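PDB 1VIS: mevalonate kinase from Methanocaldococcus jannaschii, which catalyses the magnesium-dependent, ATP-driven phosphorylation of (R)-mevalonate to (R)-5-phosphomevalonate, the first step from mevalonate toward the isopentenyl diphosphate used in archaeal lipids. Local coordinates for residues Pro8-Leu13 with Thr158-Tyr163; Ala25-Ile30 with Gly165-Lys170; Asp31-Ile36 with Ser102-Ile107; Leu79-Asn84 with Tyr143-Glu148; Asn187-Ile192 with Ile307-Met312. All coordinates share one frame; numbering follows the deposited sequence.

Contact 1 of 5, residues Pro8-Leu13 with Thr158-Tyr163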
# COMPACT_ATOMS: atom_id res chain seq x y z
N PRO A 8 9.04 -0.57 -0.58
CA PRO A 8 8.15 0.49 -1.08
C PRO A 8 6.74 0.44 -0.46
O PRO A 8 6.37 -0.51 0.25
CB PRO A 8 8.09 0.22 -2.58
CG PRO A 8 9.36 -0.52 -2.86
CD PRO A 8 9.51 -1.42 -1.69
N SER A 9 5.95 1.48 -0.74
CA SER A 9 4.57 1.56 -0.26
C SER A 9 3.69 1.46 -1.50
O SER A 9 4.18 1.27 -2.62
CB SER A 9 4.32 2.89 0.45
OG SER A 9 3.24 2.77 1.35
N LYS A 10 2.38 1.61 -1.32
CA LYS A 10 1.49 1.46 -2.46
C LYS A 10 0.24 2.34 -2.36
O LYS A 10 -0.25 2.63 -1.27
CB LYS A 10 1.16 -0.05 -2.58
CG LYS A 10 -0.21 -0.41 -3.09
CD LYS A 10 -1.18 -0.57 -1.95
CE LYS A 10 -2.59 -0.28 -2.41
NZ LYS A 10 -3.49 -0.32 -1.23
N VAL A 11 -0.25 2.78 -3.52
CA VAL A 11 -1.45 3.62 -3.58
C VAL A 11 -2.29 3.34 -4.83
O VAL A 11 -1.75 3.13 -5.92
CB VAL A 11 -1.10 5.13 -3.61
CG1 VAL A 11 -2.36 5.96 -3.39
CG2 VAL A 11 -0.07 5.45 -2.55
N ILE A 12 -3.61 3.34 -4.67
CA ILE A 12 -4.50 3.12 -5.81
C ILE A 12 -4.80 4.48 -6.43
O ILE A 12 -5.25 5.40 -5.75
CB ILE A 12 -5.82 2.43 -5.39
CG1 ILE A 12 -5.53 0.97 -5.05
CG2 ILE A 12 -6.85 2.52 -6.53
CD1 ILE A 12 -6.38 0.42 -3.94
N LEU A 13 -4.50 4.60 -7.72
CA LEU A 13 -4.72 5.84 -8.46
C LEU A 13 -6.16 5.93 -8.93
O LEU A 13 -6.73 7.02 -8.94
CB LEU A 13 -3.77 5.89 -9.66
CG LEU A 13 -2.27 5.97 -9.34
CD1 LEU A 13 -1.46 5.73 -10.61
CD2 LEU A 13 -1.94 7.33 -8.75
N THR A 158 0.69 -6.66 -2.29
CA THR A 158 1.90 -7.45 -2.43
C THR A 158 2.50 -7.44 -3.83
O THR A 158 3.71 -7.36 -3.99
CB THR A 158 1.65 -8.91 -2.01
OG1 THR A 158 0.41 -9.37 -2.56
CG2 THR A 158 1.62 -9.02 -0.50
N SER A 159 1.66 -7.52 -4.84
CA SER A 159 2.19 -7.51 -6.20
C SER A 159 2.74 -6.13 -6.51
O SER A 159 3.85 -6.00 -7.04
CB SER A 159 1.08 -7.87 -7.19
OG SER A 159 0.76 -9.25 -7.10
N THR A 160 1.98 -5.10 -6.15
CA THR A 160 2.37 -3.72 -6.40
C THR A 160 3.70 -3.35 -5.76
O THR A 160 4.53 -2.70 -6.38
CB THR A 160 1.32 -2.74 -5.87
OG1 THR A 160 0.06 -2.98 -6.51
CG2 THR A 160 1.75 -1.32 -6.15
N ILE A 161 3.87 -3.77 -4.52
CA ILE A 161 5.07 -3.48 -3.75
C ILE A 161 6.26 -4.36 -4.17
O ILE A 161 7.41 -3.98 -3.97
CB ILE A 161 4.77 -3.65 -2.24
CG1 ILE A 161 3.73 -2.60 -1.82
CG2 ILE A 161 6.06 -3.52 -1.43
CD1 ILE A 161 3.31 -2.67 -0.37
N THR A 162 5.98 -5.52 -4.76
CA THR A 162 7.04 -6.42 -5.20
C THR A 162 7.57 -6.09 -6.59
O THR A 162 8.78 -6.07 -6.81
CB THR A 162 6.58 -7.89 -5.20
OG1 THR A 162 6.25 -8.27 -3.87
CG2 THR A 162 7.69 -8.80 -5.72
N TYR A 163 6.67 -5.84 -7.53
CA TYR A 163 7.07 -5.53 -8.90
C TYR A 163 7.35 -4.06 -9.12
O TYR A 163 7.90 -3.68 -10.15
CB TYR A 163 5.99 -6.00 -9.88
CG TYR A 163 5.86 -7.50 -9.93
CD1 TYR A 163 4.77 -8.15 -9.35
CD2 TYR A 163 6.86 -8.27 -10.50
CE1 TYR A 163 4.68 -9.55 -9.33
CE2 TYR A 163 6.79 -9.66 -10.49
CZ TYR A 163 5.71 -10.29 -9.91
OH TYR A 163 5.68 -11.68 -9.89
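At a chi1 of -64°, Ile161 sets its CG2 branch trans to the backbone nitrogen and its CG1 branch trans to the carbonyl carbon, and the fork serves two residues of strand 8-12 at once. The methyl CG2 comes within 3.5 Å of Pro8 O, and the same Ile161 CG2 reaches the proline ring at Pro8 CD, 4.0 Å away. The other branch runs toward Lys10: Ile161 CG1 lies 3.7 Å from Lys10 CB, and CD1, one bond further, touches both Pro8 O and Lys10 CB. Thr160 adds the second point of support. Its chi1 of -59° turns the methyl group toward the strand and the hydroxyl back to Thr156 O, one helical turn earlier. Thr160 CG2 therefore meets Lys10 CG at 3.7 Å, the two side chains running roughly perpendicular to one another.

Lys10 uses only the root of its chain here. A bend at chi2 (-91°) takes the rest away from residues 158-163, and NZ ends in a salt bridge with Asp157, the probable proton acceptor, and a hydrogen bond to Gly110 O. No hydrogen bond joins the two segments, so apolar packing places the lysine stem while its polar end lies at the probable active site.

The segment axes approach to 7.6 Å. Through Thr160 and Ile161, helix 156-163 lies against one side of strand 3-14, whose Ser9 and Val11 turn from it to touch strand 24-40, while Ala115 of helix 113-128 packs on Ile161 and Thr158.

Contact 2 of 5, residues Ala25-Ile30 with Gly165-Lys170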
# COMPACT_ATOMS: atom_id res chain seq x y z
N ALA A 25 -8.03 -1.77 -11.56
CA ALA A 25 -7.46 -0.93 -10.51
C ALA A 25 -6.10 -0.52 -11.04
O ALA A 25 -5.38 -1.33 -11.63
CB ALA A 25 -7.27 -1.70 -9.21
N ILE A 26 -5.77 0.74 -10.85
CA ILE A 26 -4.49 1.27 -11.28
C ILE A 26 -3.74 1.53 -9.99
O ILE A 26 -4.03 2.51 -9.30
CB ILE A 26 -4.65 2.58 -12.06
CG1 ILE A 26 -5.20 2.27 -13.45
CG2 ILE A 26 -3.33 3.33 -12.12
CD1 ILE A 26 -5.55 3.50 -14.24
N SER A 27 -2.79 0.66 -9.66
CA SER A 27 -2.01 0.78 -8.44
C SER A 27 -0.56 1.25 -8.66
O SER A 27 0.12 0.83 -9.60
CB SER A 27 -2.00 -0.55 -7.73
OG SER A 27 -1.59 -1.53 -8.66
N MET A 28 -0.08 2.10 -7.78
CA MET A 28 1.27 2.61 -7.95
C MET A 28 2.14 2.53 -6.71
O MET A 28 1.70 2.88 -5.61
CB MET A 28 1.18 4.04 -8.44
CG MET A 28 2.51 4.70 -8.68
SD MET A 28 2.17 6.39 -9.09
CE MET A 28 2.09 7.14 -7.48
N ALA A 29 3.38 2.08 -6.91
CA ALA A 29 4.36 1.96 -5.82
C ALA A 29 4.89 3.36 -5.48
O ALA A 29 5.23 4.12 -6.38
CB ALA A 29 5.50 1.04 -6.23
N ILE A 30 4.93 3.68 -4.20
CA ILE A 30 5.39 5.00 -3.77
C ILE A 30 6.55 5.00 -2.76
O ILE A 30 6.81 4.00 -2.09
CB ILE A 30 4.22 5.81 -3.18
CG1 ILE A 30 3.65 5.10 -1.96
CG2 ILE A 30 3.15 6.00 -4.24
CD1 ILE A 30 2.70 5.95 -1.17
N GLY A 165 6.58 0.15 -9.56
CA GLY A 165 6.04 0.80 -10.73
C GLY A 165 4.54 1.04 -10.66
O GLY A 165 4.00 1.35 -9.60
N ILE A 166 3.88 0.89 -11.81
CA ILE A 166 2.44 1.08 -11.93
C ILE A 166 1.82 -0.21 -12.47
O ILE A 166 2.22 -0.70 -13.53
CB ILE A 166 2.12 2.21 -12.91
CG1 ILE A 166 3.17 3.30 -12.79
CG2 ILE A 166 0.73 2.78 -12.62
CD1 ILE A 166 3.20 4.25 -13.95
N LEU A 167 0.84 -0.75 -11.76
CA LEU A 167 0.19 -1.96 -12.21
C LEU A 167 -1.28 -1.78 -12.48
O LEU A 167 -1.94 -0.88 -11.93
CB LEU A 167 0.34 -3.08 -11.18
CG LEU A 167 1.70 -3.41 -10.55
CD1 LEU A 167 1.51 -4.66 -9.74
CD2 LEU A 167 2.78 -3.62 -11.60
N GLU A 168 -1.80 -2.63 -13.35
CA GLU A 168 -3.20 -2.61 -13.67
C GLU A 168 -3.69 -3.90 -13.03
O GLU A 168 -3.18 -4.98 -13.34
CB GLU A 168 -3.43 -2.64 -15.19
CG GLU A 168 -4.92 -2.77 -15.57
CD GLU A 168 -5.18 -2.80 -17.07
OE1 GLU A 168 -4.74 -3.76 -17.75
OE2 GLU A 168 -5.84 -1.86 -17.58
N ILE A 169 -4.64 -3.78 -12.11
CA ILE A 169 -5.18 -4.96 -11.45
C ILE A 169 -6.58 -5.23 -11.98
O ILE A 169 -7.40 -4.32 -12.06
CB ILE A 169 -5.25 -4.75 -9.92
CG1 ILE A 169 -3.91 -4.21 -9.40
CG2 ILE A 169 -5.60 -6.07 -9.23
CD1 ILE A 169 -2.74 -5.15 -9.62
N LYS A 170 -6.84 -6.48 -12.34
CA LYS A 170 -8.15 -6.87 -12.85
C LYS A 170 -8.41 -8.29 -12.40
O LYS A 170 -7.56 -9.17 -12.56
CB LYS A 170 -8.18 -6.79 -14.37
CG LYS A 170 -9.56 -6.86 -15.00
CD LYS A 170 -9.48 -6.53 -16.49
CE LYS A 170 -10.84 -6.46 -17.15
NZ LYS A 170 -10.76 -5.85 -18.51
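Ile169 can be followed atom by atom along its neighbours in Ala25-Ile30. Its CB sits opposite the methyl group of Ala25, with Ile169 CB and Ala25 CB 3.7 Å apart in a directly facing pair. CG1, placed trans to the carbonyl carbon by a chi1 of -49°, leans along the strand to Ser27, where Ile169 CG1 is 3.6 Å from Ser27 OG. The tip remains beside that hydroxyl, Ile169 CD1 lying 3.9 Å from Ser27 OG.

On the other face of the sheet, Ile26 and Ile166 lie side by side and point the same way, their CG2 methyls 4.1 Å apart. Ile166 CG2 also approaches Met28 CB, while the remainder of the methionine runs away from Gly165-Lys170 toward Met312.

The backbones are antiparallel. Ala25 and Ile169 exchange two hydrogen bonds, as do Ser27 and Leu167, with Leu167 N 2.8 Å from Ser27 O. Beyond them Ala29 N donates to Gly165 O at 2.9 Å, in a nearly straight bond. Gly165 has a positive phi of 86°, a conformation that glycine adopts easily, and it brings the chain from helix 156-163 into the strand.

Chemically, main-chain bonds set the register, and small or branched apolar groups make most of the side-chain contacts. Ser27 brings a buried hydroxyl, whose hydrogen bond to the hydroxyl of Thr160 satisfies it and ties the sheet to the helix that carries the inferred catalytic Asp157.

Contact 3 of 5, residues Asp31-Ile36 with Ser102-Ile107; sequences DLTSTI and SSKIPI
The flat carbonyl group of Ser102 is met by two donors of Thr35: the backbone N comes in almost end-on, whereas OG1, 3.2 Å from Ser102 O, is tilted 25° from the carbonyl plane. A chi1 of 74° puts Thr35 OG1 between its own N and carbonyl carbon and so lets both donors reach one oxygen. Ser102 N bonds in return to Thr35 O, and further along the pair Lys104 N bonds to Thr33 O at 3.1 Å.

Beyond this pairing apolar groups take over. Leu32 CB packs on Ile105 CG1 at 3.7 Å, and its tip meets the proline at about a right angle, Leu32 CD1 lying 3.7 Å from Pro106 CD. Ser103 OG rests beside Ser34 CB and accepts from Ile105 N at 3.3 Å, an ST turn that bends the chain as its strand ends. Ser34 OG is hydrogen-bonded to the hydroxyl of Ser116.

Pro106 and Ile107 open the predicted ATP-binding run that extends to Ser116. The contact holds the entry to this run against strand 24-40. The glycine- and serine-rich loop that follows and leads into helix 113-128 is the nucleotide-binding motif of the GHMP kinases, consistent with ATP binding here.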
# COMPACT_ATOMS: atom_id res chain seq x y z
N ASP A 31 7.21 6.15 -2.68
CA ASP A 31 8.36 6.37 -1.80
C ASP A 31 8.26 5.97 -0.36
O ASP A 31 9.25 5.53 0.21
CB ASP A 31 8.77 7.85 -1.82
CG ASP A 31 9.23 8.30 -3.16
OD1 ASP A 31 9.80 7.46 -3.88
OD2 ASP A 31 9.05 9.48 -3.49
N LEU A 32 7.09 6.15 0.26
CA LEU A 32 6.93 5.77 1.66
C LEU A 32 7.44 4.36 1.91
O LEU A 32 6.85 3.38 1.45
CB LEU A 32 5.47 5.86 2.10
CG LEU A 32 4.99 7.23 2.56
CD1 LEU A 32 3.56 7.08 3.07
CD2 LEU A 32 5.90 7.77 3.68
N THR A 33 8.52 4.26 2.66
CA THR A 33 9.09 2.95 2.90
C THR A 33 9.11 2.46 4.34
O THR A 33 8.98 3.22 5.29
CB THR A 33 10.54 2.88 2.39
OG1 THR A 33 11.37 3.71 3.20
CG2 THR A 33 10.62 3.32 0.94
N SER A 34 9.27 1.16 4.45
CA SER A 34 9.42 0.51 5.72
C SER A 34 10.91 0.13 5.59
O SER A 34 11.48 0.13 4.49
CB SER A 34 8.55 -0.74 5.79
OG SER A 34 8.74 -1.57 4.65
N THR A 35 11.55 -0.13 6.72
CA THR A 35 12.95 -0.48 6.70
C THR A 35 13.11 -1.60 7.70
O THR A 35 12.73 -1.47 8.87
CB THR A 35 13.87 0.73 7.08
OG1 THR A 35 13.79 0.98 8.49
CG2 THR A 35 13.44 1.99 6.32
N ILE A 36 13.62 -2.72 7.22
CA ILE A 36 13.82 -3.88 8.06
C ILE A 36 15.27 -4.27 8.00
O ILE A 36 15.83 -4.46 6.92
CB ILE A 36 12.93 -5.06 7.62
CG1 ILE A 36 11.46 -4.71 7.87
CG2 ILE A 36 13.33 -6.33 8.39
CD1 ILE A 36 10.47 -5.77 7.41
N SER A 102 10.95 -0.70 11.19
CA SER A 102 10.59 0.70 11.23
C SER A 102 9.98 1.06 9.90
O SER A 102 10.61 0.86 8.86
CB SER A 102 11.80 1.60 11.47
OG SER A 102 12.27 1.48 12.80
N SER A 103 8.77 1.58 9.93
CA SER A 103 8.08 1.97 8.72
C SER A 103 7.73 3.42 8.90
O SER A 103 7.67 3.91 10.02
CB SER A 103 6.80 1.14 8.55
OG SER A 103 6.15 1.44 7.33
N LYS A 104 7.49 4.12 7.80
CA LYS A 104 7.12 5.52 7.82
C LYS A 104 5.66 5.61 7.38
O LYS A 104 4.96 6.59 7.63
CB LYS A 104 8.04 6.28 6.87
CG LYS A 104 9.51 6.13 7.27
CD LYS A 104 10.47 6.69 6.22
CE LYS A 104 11.89 6.73 6.76
NZ LYS A 104 11.99 7.64 7.95
N ILE A 105 5.21 4.52 6.76
CA ILE A 105 3.87 4.38 6.23
C ILE A 105 2.73 4.31 7.24
O ILE A 105 2.69 3.44 8.11
CB ILE A 105 3.80 3.11 5.37
CG1 ILE A 105 5.02 3.05 4.44
CG2 ILE A 105 2.51 3.09 4.59
CD1 ILE A 105 5.33 1.66 3.93
N PRO A 106 1.76 5.23 7.12
CA PRO A 106 0.61 5.26 8.02
C PRO A 106 -0.14 3.93 7.91
O PRO A 106 -0.26 3.37 6.83
CB PRO A 106 -0.21 6.43 7.49
CG PRO A 106 0.82 7.32 6.89
CD PRO A 106 1.70 6.35 6.16
N ILE A 107 -0.65 3.45 9.03
CA ILE A 107 -1.35 2.18 9.04
C ILE A 107 -2.86 2.30 8.78
O ILE A 107 -3.46 3.36 8.96
CB ILE A 107 -1.15 1.45 10.40
CG1 ILE A 107 0.34 1.38 10.75
CG2 ILE A 107 -1.73 0.04 10.33
CD1 ILE A 107 0.91 2.68 11.30

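Contact 4 of 5, residues Leu79-Asn84 with Tyr143-Glu148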
# COMPACT_ATOMS: atom_id res chain seq x y z
N LEU A 79 6.29 -11.68 11.60
CA LEU A 79 6.43 -12.99 12.19
C LEU A 79 6.07 -14.02 11.13
O LEU A 79 6.88 -14.87 10.78
CB LEU A 79 5.49 -13.12 13.39
CG LEU A 79 5.99 -13.96 14.56
CD1 LEU A 79 7.11 -13.21 15.27
CD2 LEU A 79 4.84 -14.22 15.53
N CYS A 80 4.85 -13.90 10.62
CA CYS A 80 4.33 -14.81 9.61
C CYS A 80 5.17 -14.85 8.35
O CYS A 80 5.24 -15.87 7.67
CB CYS A 80 2.89 -14.42 9.23
SG CYS A 80 2.02 -15.75 8.39
N ALA A 81 5.79 -13.73 8.02
CA ALA A 81 6.62 -13.68 6.83
C ALA A 81 7.85 -14.56 7.06
O ALA A 81 8.32 -15.26 6.15
CB ALA A 81 7.04 -12.28 6.55
N ILE A 82 8.36 -14.55 8.28
CA ILE A 82 9.53 -15.33 8.63
C ILE A 82 9.22 -16.82 8.56
O ILE A 82 9.97 -17.59 7.98
CB ILE A 82 10.01 -14.99 10.07
CG1 ILE A 82 10.48 -13.54 10.13
CG2 ILE A 82 11.12 -15.96 10.52
CD1 ILE A 82 10.64 -13.02 11.59
N LYS A 83 8.12 -17.23 9.17
CA LYS A 83 7.73 -18.62 9.17
C LYS A 83 7.56 -19.21 7.77
O LYS A 83 7.99 -20.33 7.50
CB LYS A 83 6.44 -18.83 9.94
CG LYS A 83 5.87 -20.25 9.78
CD LYS A 83 4.74 -20.52 10.76
CE LYS A 83 3.57 -19.61 10.52
NZ LYS A 83 3.11 -19.69 9.12
N ASN A 84 6.95 -18.44 6.88
CA ASN A 84 6.68 -18.92 5.53
C ASN A 84 7.90 -18.97 4.63
O ASN A 84 8.04 -19.87 3.80
CB ASN A 84 5.61 -18.04 4.88
CG ASN A 84 4.25 -18.24 5.51
OD1 ASN A 84 4.12 -18.83 6.58
ND2 ASN A 84 3.21 -17.72 4.84
N TYR A 143 1.37 -12.56 -0.60
CA TYR A 143 -0.04 -12.81 -0.75
C TYR A 143 -0.52 -13.89 0.22
O TYR A 143 -1.61 -13.78 0.79
CB TYR A 143 -0.33 -13.22 -2.19
CG TYR A 143 -1.75 -13.64 -2.45
CD1 TYR A 143 -2.15 -14.96 -2.27
CD2 TYR A 143 -2.70 -12.72 -2.90
CE1 TYR A 143 -3.45 -15.36 -2.54
CE2 TYR A 143 -4.01 -13.11 -3.17
CZ TYR A 143 -4.38 -14.43 -3.00
OH TYR A 143 -5.64 -14.85 -3.34
N MET A 144 0.30 -14.93 0.41
CA MET A 144 -0.07 -16.02 1.31
C MET A 144 -0.02 -15.63 2.76
O MET A 144 -0.76 -16.20 3.57
CB MET A 144 0.80 -17.23 1.06
CG MET A 144 0.51 -17.90 -0.29
SD MET A 144 -1.24 -18.41 -0.47
CE MET A 144 -1.15 -20.11 0.31
N VAL A 145 0.85 -14.68 3.09
CA VAL A 145 0.97 -14.19 4.46
C VAL A 145 -0.33 -13.45 4.81
O VAL A 145 -0.84 -13.56 5.91
CB VAL A 145 2.19 -13.20 4.62
CG1 VAL A 145 1.98 -12.28 5.84
CG2 VAL A 145 3.49 -14.00 4.80
N GLU A 146 -0.85 -12.69 3.85
CA GLU A 146 -2.05 -11.92 4.02
C GLU A 146 -3.22 -12.87 4.19
O GLU A 146 -3.98 -12.78 5.16
CB GLU A 146 -2.24 -11.01 2.81
CG GLU A 146 -3.55 -10.20 2.80
CD GLU A 146 -3.61 -9.13 3.89
OE1 GLU A 146 -2.56 -8.56 4.23
OE2 GLU A 146 -4.72 -8.84 4.38
N LYS A 147 -3.35 -13.80 3.24
CA LYS A 147 -4.41 -14.80 3.24
C LYS A 147 -4.39 -15.55 4.57
O LYS A 147 -5.43 -15.74 5.21
CB LYS A 147 -4.17 -15.77 2.08
CG LYS A 147 -5.23 -16.84 1.86
CD LYS A 147 -4.70 -17.89 0.88
CE LYS A 147 -5.75 -18.93 0.51
NZ LYS A 147 -6.78 -18.38 -0.42
N GLU A 148 -3.19 -15.97 4.98
CA GLU A 148 -3.06 -16.71 6.23
C GLU A 148 -3.56 -15.92 7.44
O GLU A 148 -4.19 -16.48 8.35
CB GLU A 148 -1.61 -17.12 6.45
CG GLU A 148 -1.37 -17.84 7.78
CD GLU A 148 -0.11 -18.68 7.80
OE1 GLU A 148 0.17 -19.31 8.84
OE2 GLU A 148 0.60 -18.72 6.77
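Glu148 stretches from its helix like an arm, CG trans to the backbone N (chi1 177°) and the chain extended beyond, which carries its carboxylate across to Cys80, Lys83 and Asn84. Lys83 crosses it at a slant and folds its outer chain at chi3 and chi4, so that NZ comes to the syn side of one carboxylate oxygen, somewhat out of the plane. This is a salt bridge, with Lys83 NZ 3.0 Å from Glu148 OE1. Asn84 runs past the glutamate in the reverse direction, its amide only 26° from the carboxylate plane, and gives a weak hydrogen bond, Asn84 ND2 lying 3.4 Å from Glu148 OE2. The amide oxygen faces the lysine, Asn84 OD1 accepting from Lys83 NZ at 2.9 Å. Ammonium, amide and carboxylate thereby close a small ring of polar contacts that probably limits rotation of all three. Cys80 SG also lies beside the group, 3.7 Å from Glu148 CD.

Val145 brings the apolar half. One methyl, CG2, presses against the helix backbone at Ala81 CA (3.7 Å from Val145 CG2) and also approaches the amide nitrogen of Asn84. The other, CG1, turns to Cys80 CB.

The segment axes pass 9.6 Å apart, their directions 121° apart, with Ala81 and Val145 at the nearest approach of the backbones. Thr121 and Thr118 of helix 113-128 touch Ala81 and Val145 respectively. All three helices belong to the N-terminal domain of the GHMP kinases, where such obliquely packed helices accompany a beta sheet in an S5-like fold.

Contact 5 of 5, residues Asn187-Ile192 with Ile307-Met312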
# COMPACT_ATOMS: atom_id res chain seq x y z
N ASN A 187 7.29 11.81 -13.77
CA ASN A 187 7.32 13.28 -13.74
C ASN A 187 6.34 13.96 -12.80
O ASN A 187 6.23 15.18 -12.81
CB ASN A 187 7.06 13.83 -15.15
CG ASN A 187 8.20 13.59 -16.09
OD1 ASN A 187 9.25 14.23 -15.98
ND2 ASN A 187 8.03 12.65 -17.02
N CYS A 188 5.61 13.19 -12.00
CA CYS A 188 4.63 13.77 -11.09
C CYS A 188 4.98 13.66 -9.62
O CYS A 188 5.44 12.61 -9.16
CB CYS A 188 3.27 13.10 -11.30
SG CYS A 188 2.65 13.19 -12.97
N LYS A 189 4.77 14.74 -8.87
CA LYS A 189 5.01 14.70 -7.43
C LYS A 189 3.63 14.66 -6.78
O LYS A 189 2.77 15.47 -7.09
CB LYS A 189 5.78 15.95 -6.95
CG LYS A 189 6.15 15.88 -5.45
CD LYS A 189 6.80 17.16 -4.95
CE LYS A 189 8.10 17.44 -5.68
NZ LYS A 189 8.73 18.73 -5.27
N PHE A 190 3.42 13.69 -5.90
CA PHE A 190 2.14 13.55 -5.24
C PHE A 190 2.27 13.84 -3.76
O PHE A 190 3.37 14.00 -3.24
CB PHE A 190 1.60 12.14 -5.43
CG PHE A 190 1.32 11.76 -6.86
CD1 PHE A 190 0.07 11.97 -7.42
CD2 PHE A 190 2.32 11.18 -7.65
CE1 PHE A 190 -0.20 11.60 -8.74
CE2 PHE A 190 2.07 10.80 -8.97
CZ PHE A 190 0.80 11.01 -9.51
N LEU A 191 1.12 13.89 -3.10
CA LEU A 191 1.08 14.12 -1.66
C LEU A 191 0.01 13.22 -1.07
O LEU A 191 -1.14 13.18 -1.54
CB LEU A 191 0.75 15.57 -1.33
CG LEU A 191 1.83 16.66 -1.47
CD1 LEU A 191 1.20 17.99 -1.12
CD2 LEU A 191 3.01 16.38 -0.55
N ILE A 192 0.40 12.47 -0.04
CA ILE A 192 -0.53 11.61 0.65
C ILE A 192 -0.88 12.41 1.87
O ILE A 192 0.00 12.82 2.61
CB ILE A 192 0.13 10.30 1.11
CG1 ILE A 192 0.97 9.71 -0.01
CG2 ILE A 192 -0.94 9.31 1.55
CD1 ILE A 192 0.20 9.40 -1.27
N ILE A 307 0.87 14.95 6.25
CA ILE A 307 1.20 15.02 4.83
C ILE A 307 2.52 14.31 4.56
O ILE A 307 3.39 14.27 5.42
CB ILE A 307 1.37 16.48 4.38
CG1 ILE A 307 0.23 17.33 4.96
CG2 ILE A 307 1.40 16.55 2.85
CD1 ILE A 307 0.40 18.83 4.76
N PHE A 308 2.66 13.74 3.36
CA PHE A 308 3.89 13.05 2.98
C PHE A 308 4.29 13.26 1.52
O PHE A 308 3.50 12.99 0.61
CB PHE A 308 3.75 11.54 3.22
CG PHE A 308 3.26 11.18 4.59
CD1 PHE A 308 1.91 11.27 4.91
CD2 PHE A 308 4.15 10.71 5.55
CE1 PHE A 308 1.45 10.90 6.17
CE2 PHE A 308 3.70 10.34 6.82
CZ PHE A 308 2.35 10.43 7.13
N ASN A 309 5.51 13.75 1.28
CA ASN A 309 5.98 13.94 -0.09
C ASN A 309 6.31 12.57 -0.64
O ASN A 309 7.05 11.81 -0.02
CB ASN A 309 7.25 14.81 -0.14
CG ASN A 309 6.94 16.29 -0.09
OD1 ASN A 309 6.65 16.85 0.97
ND2 ASN A 309 6.99 16.94 -1.25
N CYS A 310 5.77 12.25 -1.81
CA CYS A 310 6.03 10.95 -2.41
C CYS A 310 5.92 10.90 -3.93
O CYS A 310 5.04 11.52 -4.53
CB CYS A 310 5.09 9.90 -1.80
SG CYS A 310 3.35 10.28 -2.00
N ARG A 311 6.83 10.16 -4.54
CA ARG A 311 6.89 9.98 -5.98
C ARG A 311 6.75 8.49 -6.26
O ARG A 311 6.90 7.67 -5.36
CB ARG A 311 8.23 10.47 -6.53
CG ARG A 311 8.42 11.98 -6.54
CD ARG A 311 9.80 12.35 -7.04
NE ARG A 311 9.89 13.75 -7.47
CZ ARG A 311 9.37 14.22 -8.61
NH1 ARG A 311 8.72 13.42 -9.45
NH2 ARG A 311 9.50 15.51 -8.91
N MET A 312 6.46 8.15 -7.51
CA MET A 312 6.35 6.74 -7.85
C MET A 312 7.67 6.05 -7.54
O MET A 312 8.70 6.70 -7.39
CB MET A 312 6.00 6.57 -9.32
CG MET A 312 6.08 5.14 -9.80
SD MET A 312 5.58 5.00 -11.50
CE MET A 312 6.59 6.30 -12.28
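Arg311 lays one face of its guanidinium against the stem of Lys189, whose CB is 4.2 Å above the plane and displaced toward its rim. Further along, Lys189 CE approaches Arg311 NH2 at 4.0 Å. The two like-charged ends stay apart, and Lys189 NZ turns to a salt bridge with Glu293, which would temper any repulsion.

Leu191 sits on the same side of the strand pair as Asn309. Its CD2 meets Ile307 CG2 at 3.8 Å and the Asn309 amide carbon CG at 4.0 Å, so a single methyl fills the angle between two residues of the partner strand.

These strands are antiparallel neighbours in a four-stranded sheet, with 306-310 at its edge beside 190-196. The strand order 2-3-1-4 is that of the ferredoxin-like C-terminal domain of GHMP kinases. Phe190 and Cys310 form one doubly hydrogen-bonded pair, and Ile192 and Phe308 another, in which Phe308 N is 2.9 Å from Ile192 O.

On the face opposite Leu191, a chi1 of 58° tucks Cys310 SG over its own backbone and turns it to CG1 and CD1 of Ile192. Phe308 presents its ring edge to the backbone, Phe308 CD1 lying in plane 3.4 Å from Ile192 O. Beyond this pair the Phe308 side chain also touches Leu32 and Pro106, the latter in the predicted ATP-binding run.

In the fold
Contacts 1, 2 and 3 meet in one mixed sheet. Contacts 2 and 3 share strand 24-40, and their centres are about 18 Å apart. Contact 1 uses the adjoining strand 3-14, and its centre is about 7 Å from that of contact 2. Along the chain, contact 3 and contact 4 are both nested within the loop closed by contact 1. Contact 4 packs helices at one end of the molecule, about 29 Å between centres from contact 5, which closes later in the sequence and belongs to the second sheet. Contact 5 touches contacts 1, 2 and 3, through Met312 and Phe308 among others. The two sheets meet next to the predicted ATP-binding loop, while contact 1 lies beside the probable catalytic aspartate.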